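Cysteine S-methyltransferase NleE (Escherichia coli O157:H7, PDB 4R29) probably transfers a methyl group from S-adenosylmethionine to a zinc-finger cysteine of the host proteins TAB2 and TAB3, which shuts down NF-kappa-B signalling. Local coordinates at residues Arg107-Phe112 with Ile146-Arg151; Lys45-Ile50 with Ser116-Asp121. The protein carries 1 engineered substitution. One frame throughout, in Å; residues are numbered along the deposited sequence.

Contact 1 of 2, residues Arg107-Phe112 with Ile146-Arg151; sequences RPMGQF and IVVVYR. With SAM (S-adenosylmethionine), chain E.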
loop_
_atom_site.group_PDB
_atom_site.type_symbol
_atom_site.label_atom_id
_atom_site.label_comp_id
_atom_site.label_asym_id
_atom_site.label_seq_id
_atom_site.Cartn_x
_atom_site.Cartn_y
_atom_site.Cartn_z
ATOM N N ARG A 107 -5.936 8.788 10.125
ATOM C CA ARG A 107 -6.433 9.106 8.789
ATOM C C ARG A 107 -7.164 7.898 8.212
ATOM O O ARG A 107 -6.993 6.778 8.691
ATOM C CB ARG A 107 -5.281 9.555 7.853
ATOM C CG ARG A 107 -4.188 8.514 7.652
ATOM C CD ARG A 107 -3.134 8.960 6.625
ATOM N NE ARG A 107 -2.173 7.892 6.381
ATOM C CZ ARG A 107 -1.428 7.759 5.282
ATOM N NH1 ARG A 107 -1.509 8.648 4.284
ATOM N NH2 ARG A 107 -0.590 6.735 5.187
ATOM N N PRO A 108 -7.984 8.126 7.180
ATOM C CA PRO A 108 -8.796 7.038 6.623
ATOM C C PRO A 108 -8.087 6.085 5.630
ATOM O O PRO A 108 -8.568 4.974 5.446
ATOM C CB PRO A 108 -9.957 7.791 5.943
ATOM C CG PRO A 108 -9.366 9.105 5.559
ATOM C CD PRO A 108 -8.416 9.448 6.691
ATOM N N MET A 109 -7.017 6.509 4.971
ATOM C CA MET A 109 -6.264 5.576 4.123
ATOM C C MET A 109 -4.793 5.899 3.895
ATOM O O MET A 109 -4.331 7.022 4.109
ATOM C CB MET A 109 -6.993 5.198 2.815
ATOM C CG MET A 109 -6.713 5.993 1.597
ATOM S SD MET A 109 -5.143 5.804 0.683
ATOM C CE MET A 109 -5.349 7.346 -0.213
ATOM N N GLY A 110 -4.063 4.847 3.546
ATOM C CA GLY A 110 -2.639 4.913 3.275
ATOM C C GLY A 110 -2.327 3.875 2.212
ATOM O O GLY A 110 -3.149 3.006 1.923
ATOM N N GLN A 111 -1.144 3.965 1.630
ATOM C CA GLN A 111 -0.748 3.057 0.563
ATOM C C GLN A 111 0.729 2.731 0.787
ATOM O O GLN A 111 1.507 3.599 1.152
ATOM C CB GLN A 111 -0.990 3.706 -0.814
ATOM C CG GLN A 111 -0.440 2.907 -2.009
ATOM C CD GLN A 111 1.033 3.192 -2.280
ATOM O OE1 GLN A 111 1.447 4.345 -2.327
ATOM N NE2 GLN A 111 1.824 2.147 -2.453
ATOM N N PHE A 112 1.098 1.471 0.617
ATOM C CA PHE A 112 2.489 1.052 0.748
ATOM C C PHE A 112 2.745 -0.132 -0.188
ATOM O O PHE A 112 1.861 -0.535 -0.917
ATOM C CB PHE A 112 2.844 0.743 2.214
ATOM C CG PHE A 112 2.045 -0.389 2.830
ATOM C CD1 PHE A 112 0.785 -0.154 3.393
ATOM C CD2 PHE A 112 2.564 -1.686 2.874
ATOM C CE1 PHE A 112 0.055 -1.187 3.983
ATOM C CE2 PHE A 112 1.840 -2.732 3.464
ATOM C CZ PHE A 112 0.578 -2.479 4.013
ATOM N N ILE A 146 1.191 -3.414 -4.656
ATOM C CA ILE A 146 0.689 -2.236 -3.957
ATOM C C ILE A 146 -0.386 -2.655 -2.948
ATOM O O ILE A 146 -1.259 -3.469 -3.260
ATOM C CB ILE A 146 0.052 -1.228 -4.948
ATOM C CG1 ILE A 146 1.018 -0.895 -6.079
ATOM C CG2 ILE A 146 -0.408 0.039 -4.225
ATOM C CD1 ILE A 146 2.166 -0.085 -5.638
ATOM N N VAL A 147 -0.322 -2.084 -1.748
ATOM C CA VAL A 147 -1.377 -2.260 -0.758
ATOM C C VAL A 147 -2.007 -0.932 -0.390
ATOM O O VAL A 147 -1.333 -0.013 0.082
ATOM C CB VAL A 147 -0.854 -2.935 0.523
ATOM C CG1 VAL A 147 -2.025 -3.267 1.458
ATOM C CG2 VAL A 147 -0.030 -4.184 0.171
ATOM N N VAL A 148 -3.309 -0.830 -0.614
ATOM C CA VAL A 148 -4.075 0.333 -0.198
ATOM C C VAL A 148 -4.891 -0.049 1.038
ATOM O O VAL A 148 -5.842 -0.841 0.956
ATOM C CB VAL A 148 -5.028 0.826 -1.323
ATOM C CG1 VAL A 148 -5.785 2.083 -0.897
ATOM C CG2 VAL A 148 -4.253 1.096 -2.623
ATOM N N VAL A 149 -4.507 0.507 2.184
ATOM C CA VAL A 149 -5.155 0.185 3.454
ATOM C C VAL A 149 -6.088 1.337 3.886
ATOM O O VAL A 149 -5.702 2.511 3.846
ATOM C CB VAL A 149 -4.090 -0.146 4.552
ATOM C CG1 VAL A 149 -3.095 1.004 4.705
ATOM C CG2 VAL A 149 -4.749 -0.505 5.910
ATOM N N TYR A 150 -7.319 1.000 4.268
ATOM C CA TYR A 150 -8.315 2.015 4.630
ATOM C C TYR A 150 -9.246 1.610 5.789
ATOM O O TYR A 150 -9.416 0.418 6.086
ATOM C CB TYR A 150 -9.135 2.444 3.405
ATOM C CG TYR A 150 -9.968 1.343 2.755
ATOM C CD1 TYR A 150 -9.396 0.464 1.833
ATOM C CD2 TYR A 150 -11.330 1.200 3.051
ATOM C CE1 TYR A 150 -10.146 -0.527 1.214
ATOM C CE2 TYR A 150 -12.101 0.205 2.453
ATOM C CZ TYR A 150 -11.500 -0.661 1.535
ATOM O OH TYR A 150 -12.244 -1.656 0.941
ATOM N N ARG A 151 -9.821 2.620 6.447
ATOM C CA ARG A 151 -10.827 2.412 7.495
ATOM C C ARG A 151 -12.164 2.115 6.842
ATOM O O ARG A 151 -12.694 2.941 6.093
ATOM C CB ARG A 151 -11.006 3.663 8.364
ATOM C CG ARG A 151 -9.743 4.226 9.009
ATOM C CD ARG A 151 -9.178 3.312 10.076
ATOM N NE ARG A 151 -10.163 2.936 11.094
ATOM C CZ ARG A 151 -9.854 2.579 12.337
ATOM N NH1 ARG A 151 -8.578 2.590 12.742
ATOM N NH2 ARG A 151 -10.822 2.233 13.186
HETATM N N SAM E . 3.074 5.556 1.963
HETATM C CA SAM E . 2.448 6.845 1.665
HETATM C C SAM E . 1.158 7.040 2.454
HETATM O O SAM E . 0.720 8.182 2.631
HETATM O OXT SAM E . 0.530 6.062 2.896
HETATM C CB SAM E . 2.121 7.004 0.184
HETATM C CG SAM E . 3.332 7.212 -0.712
HETATM S SD SAM E . 2.924 7.915 -2.343
HETATM C CE SAM E . 4.627 7.997 -2.955
HETATM C "C5'" SAM E . 2.739 9.656 -1.884
HETATM C "C4'" SAM E . 2.330 10.487 -3.096
HETATM O "O4'" SAM E . 1.704 11.686 -2.677
HETATM C "C3'" SAM E . 3.527 10.879 -3.958
HETATM O "O3'" SAM E . 3.740 9.951 -5.005
HETATM C "C2'" SAM E . 3.149 12.247 -4.481
HETATM O "O2'" SAM E . 2.535 12.043 -5.721
HETATM C "C1'" SAM E . 2.088 12.766 -3.513
HETATM N N9 SAM E . 2.578 13.810 -2.591
HETATM C C8 SAM E . 2.013 15.042 -2.402
HETATM N N7 SAM E . 2.703 15.708 -1.459
HETATM C C5 SAM E . 3.706 14.909 -1.033
HETATM C C6 SAM E . 4.700 15.097 -0.084
HETATM N N6 SAM E . 4.774 16.241 0.590
HETATM N N1 SAM E . 5.607 14.089 0.148
HETATM C C2 SAM E . 5.516 12.899 -0.552
HETATM N N3 SAM E . 4.523 12.714 -1.493
HETATM C C4 SAM E . 3.629 13.706 -1.729
#
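Four backbone hydrogen bonds pair G110 with V149 and F112 with V147, the straightest being V147 N to F112 O (174° at the hydrogen), and a fifth runs from R151 N to P108 O at 2.8 Å. M109-Y150 and Q111-V148 form the intervening non-hydrogen-bonded pairs, closed by CA-H...O contacts such as M109 CA to V149 O (3.1 Å). The N-to-C directions of the short strand segments differ by 164°, so the pairing is antiparallel: outer strand 109-114 lies beside central strand 145-151 of the three-stranded sheet in this Rossmann-like methyltransferase. Apolar contacts divide between the faces. On one, the F112 ring lies alongside V147, whose CB sits 3.9 Å from the ring centroid and 15° off its normal, while V149 CG1 approaches the ring edge. On the other, M109 CB meets Y150 CB at 3.5 Å. Separately, I146 CG2 lies against Q111 CG and NE2. R107, in the loop just before the strand, and Q111 N hold the S-adenosylmethionine carboxylate. R107, extended from CG to NE, sends NH2 to SAM OXT (2.6 Å) and NH1 to SAM O; Q111 N also donates to OXT. G110 CA lies against one face of the guanidinium, and the ligand's amino nitrogen N donates to Q111 O at 2.6 Å.

Contact 2 of 2, residues Lys45-Ile50 with Ser116-Asp121; sequences KYISGI and SLYNPD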
loop_
_atom_site.group_PDB
_atom_site.type_symbol
_atom_site.label_atom_id
_atom_site.label_comp_id
_atom_site.label_asym_id
_atom_site.label_seq_id
_atom_site.Cartn_x
_atom_site.Cartn_y
_atom_site.Cartn_z
ATOM N N LYS A 45 11.966 -15.546 2.171
ATOM C CA LYS A 45 12.124 -15.068 3.541
ATOM C C LYS A 45 11.069 -15.693 4.458
ATOM O O LYS A 45 11.297 -15.820 5.659
ATOM C CB LYS A 45 12.039 -13.544 3.616
ATOM C CG LYS A 45 13.205 -12.814 2.978
ATOM C CD LYS A 45 12.904 -11.320 2.823
ATOM C CE LYS A 45 13.982 -10.624 1.995
ATOM N NZ LYS A 45 13.707 -9.166 1.807
ATOM N N TYR A 46 9.931 -16.102 3.890
ATOM C CA TYR A 46 8.769 -16.508 4.692
ATOM C C TYR A 46 8.252 -17.907 4.416
ATOM O O TYR A 46 7.492 -18.453 5.215
ATOM C CB TYR A 46 7.606 -15.517 4.515
ATOM C CG TYR A 46 8.048 -14.076 4.575
ATOM C CD1 TYR A 46 8.493 -13.520 5.762
ATOM C CD2 TYR A 46 8.040 -13.279 3.436
ATOM C CE1 TYR A 46 8.911 -12.210 5.818
ATOM C CE2 TYR A 46 8.457 -11.975 3.484
ATOM C CZ TYR A 46 8.892 -11.446 4.676
ATOM O OH TYR A 46 9.305 -10.137 4.721
ATOM N N ILE A 47 8.634 -18.482 3.283
ATOM C CA ILE A 47 8.157 -19.817 2.929
ATOM C C ILE A 47 9.245 -20.696 2.319
ATOM O O ILE A 47 10.360 -20.238 2.047
ATOM C CB ILE A 47 6.965 -19.758 1.961
ATOM C CG1 ILE A 47 7.417 -19.255 0.588
ATOM C CG2 ILE A 47 5.869 -18.877 2.531
ATOM C CD1 ILE A 47 6.312 -19.217 -0.450
ATOM N N SER A 48 8.903 -21.962 2.109
ATOM C CA SER A 48 9.825 -22.936 1.545
ATOM C C SER A 48 9.054 -24.071 0.886
ATOM O O SER A 48 8.572 -24.990 1.549
ATOM C CB SER A 48 10.759 -23.473 2.626
ATOM O OG SER A 48 10.026 -23.830 3.780
ATOM N N GLY A 49 8.927 -23.985 -0.430
ATOM C CA GLY A 49 8.262 -25.007 -1.214
ATOM C C GLY A 49 8.787 -24.980 -2.636
ATOM O O GLY A 49 9.581 -24.098 -2.992
ATOM N N ILE A 50 8.358 -25.948 -3.441
ATOM C CA ILE A 50 8.802 -26.052 -4.823
ATOM C C ILE A 50 7.988 -25.039 -5.615
ATOM O O ILE A 50 8.506 -24.297 -6.439
ATOM C CB ILE A 50 8.599 -27.488 -5.380
ATOM C CG1 ILE A 50 9.677 -27.831 -6.408
ATOM C CG2 ILE A 50 7.202 -27.645 -5.989
ATOM C CD1 ILE A 50 9.464 -27.163 -7.758
ATOM N N SER A 116 6.590 -9.189 -1.216
ATOM C CA SER A 116 6.065 -10.543 -1.104
ATOM C C SER A 116 4.660 -10.575 -0.516
ATOM O O SER A 116 4.399 -9.988 0.539
ATOM C CB SER A 116 6.985 -11.396 -0.240
ATOM O OG SER A 116 6.351 -12.622 0.076
ATOM N N LEU A 117 3.756 -11.279 -1.192
ATOM C CA LEU A 117 2.405 -11.468 -0.676
ATOM C C LEU A 117 2.383 -12.297 0.622
ATOM O O LEU A 117 1.320 -12.524 1.187
ATOM C CB LEU A 117 1.487 -12.074 -1.738
ATOM C CG LEU A 117 1.087 -11.131 -2.880
ATOM C CD1 LEU A 117 0.199 -11.835 -3.921
ATOM C CD2 LEU A 117 0.419 -9.862 -2.333
ATOM N N TYR A 118 3.561 -12.722 1.089
ATOM C CA TYR A 118 3.704 -13.433 2.371
ATOM C C TYR A 118 4.238 -12.546 3.484
ATOM O O TYR A 118 4.531 -13.017 4.589
ATOM C CB TYR A 118 4.556 -14.703 2.220
ATOM C CG TYR A 118 3.859 -15.711 1.345
ATOM C CD1 TYR A 118 2.925 -16.591 1.878
ATOM C CD2 TYR A 118 4.079 -15.735 -0.031
ATOM C CE1 TYR A 118 2.260 -17.490 1.075
ATOM C CE2 TYR A 118 3.409 -16.631 -0.845
ATOM C CZ TYR A 118 2.501 -17.506 -0.286
ATOM O OH TYR A 118 1.836 -18.406 -1.086
ATOM N N ASN A 119 4.343 -11.255 3.190
ATOM C CA ASN A 119 4.692 -10.287 4.206
ATOM C C ASN A 119 3.802 -10.456 5.434
ATOM O O ASN A 119 2.585 -10.358 5.326
ATOM C CB ASN A 119 4.552 -8.871 3.655
ATOM C CG ASN A 119 5.071 -7.830 4.614
ATOM O OD1 ASN A 119 6.280 -7.584 4.688
ATOM N ND2 ASN A 119 4.166 -7.213 5.362
ATOM N N PRO A 120 4.416 -10.724 6.604
ATOM C CA PRO A 120 3.718 -10.896 7.882
ATOM C C PRO A 120 2.866 -9.698 8.307
ATOM O O PRO A 120 1.762 -9.917 8.786
ATOM C CB PRO A 120 4.864 -11.128 8.869
ATOM C CG PRO A 120 5.902 -11.785 8.044
ATOM C CD PRO A 120 5.835 -11.093 6.713
ATOM N N ASP A 121 3.365 -8.473 8.144
ATOM C CA ASP A 121 2.597 -7.275 8.490
ATOM C C ASP A 121 1.306 -7.202 7.681
ATOM O O ASP A 121 0.258 -6.840 8.191
ATOM C CB ASP A 121 3.414 -6.009 8.207
ATOM C CG ASP A 121 4.420 -5.712 9.284
ATOM O OD1 ASP A 121 4.520 -6.492 10.247
ATOM O OD2 ASP A 121 5.116 -4.687 9.169
#
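The Y46 ring carries P120 CD and Y118 O on one face, with K45 CB over the centre of the opposite face and S116 OG near its edge. The Y118 ring takes I47 CG2 over a face and S116 OG at its edge. These rings join short strand 47-48 to a type I beta turn, S116 to N119, which leads into helix 120-125 with N119 at the N-cap; the turn is closed by N119 N donating to S116 O at 2.9 Å. Two CH-pi contacts carry the pairing. P120 CD stands 3.8 Å from the Y46 centroid, 26° off the normal, and is displaced toward CE1. I47 CG2 stands 4.1 Å from the Y118 centroid, 22° off the normal, with the side chains crossing at about a right angle. I47 CG2 is anti to its carbonyl carbon, while CG1, at chi1 69°, carries CD1 toward the CE2 side of the same ring. Between the two CH-pi contacts, Y46 CB meets Y118 CB. L57 of the partner strand also touches I47 and Y118. S116 OG is hydrogen-bonded to OD1 of D43 and, anti to its own backbone N, approaches Y46 CD2 to 3.8 Å.

In the fold
From the N terminus, 45-50 comes first; the chain then runs through strand 56-57 and helices 59-76 and 95-103 to strand 109-114, an outer strand of the three-stranded sheet. It next reaches 116-121, where contact 2 closes a loop of 65 intervening residues, and passes through helix 120-125 and strand 131-137 before 146-151 closes contact 1 after 33. The segments alternate, so the closures cross rather than nest. Contact centres lie 21 Å apart, and 107-112 is separated from 116-121 by three residues. Contact 1 joins the outer strand to central strand 145-151 near the chain centre; contact 2 fastens the turn that follows that outer strand to the peripheral two-stranded sheet, whose segment 45-50 runs into the region that probably binds host proteins.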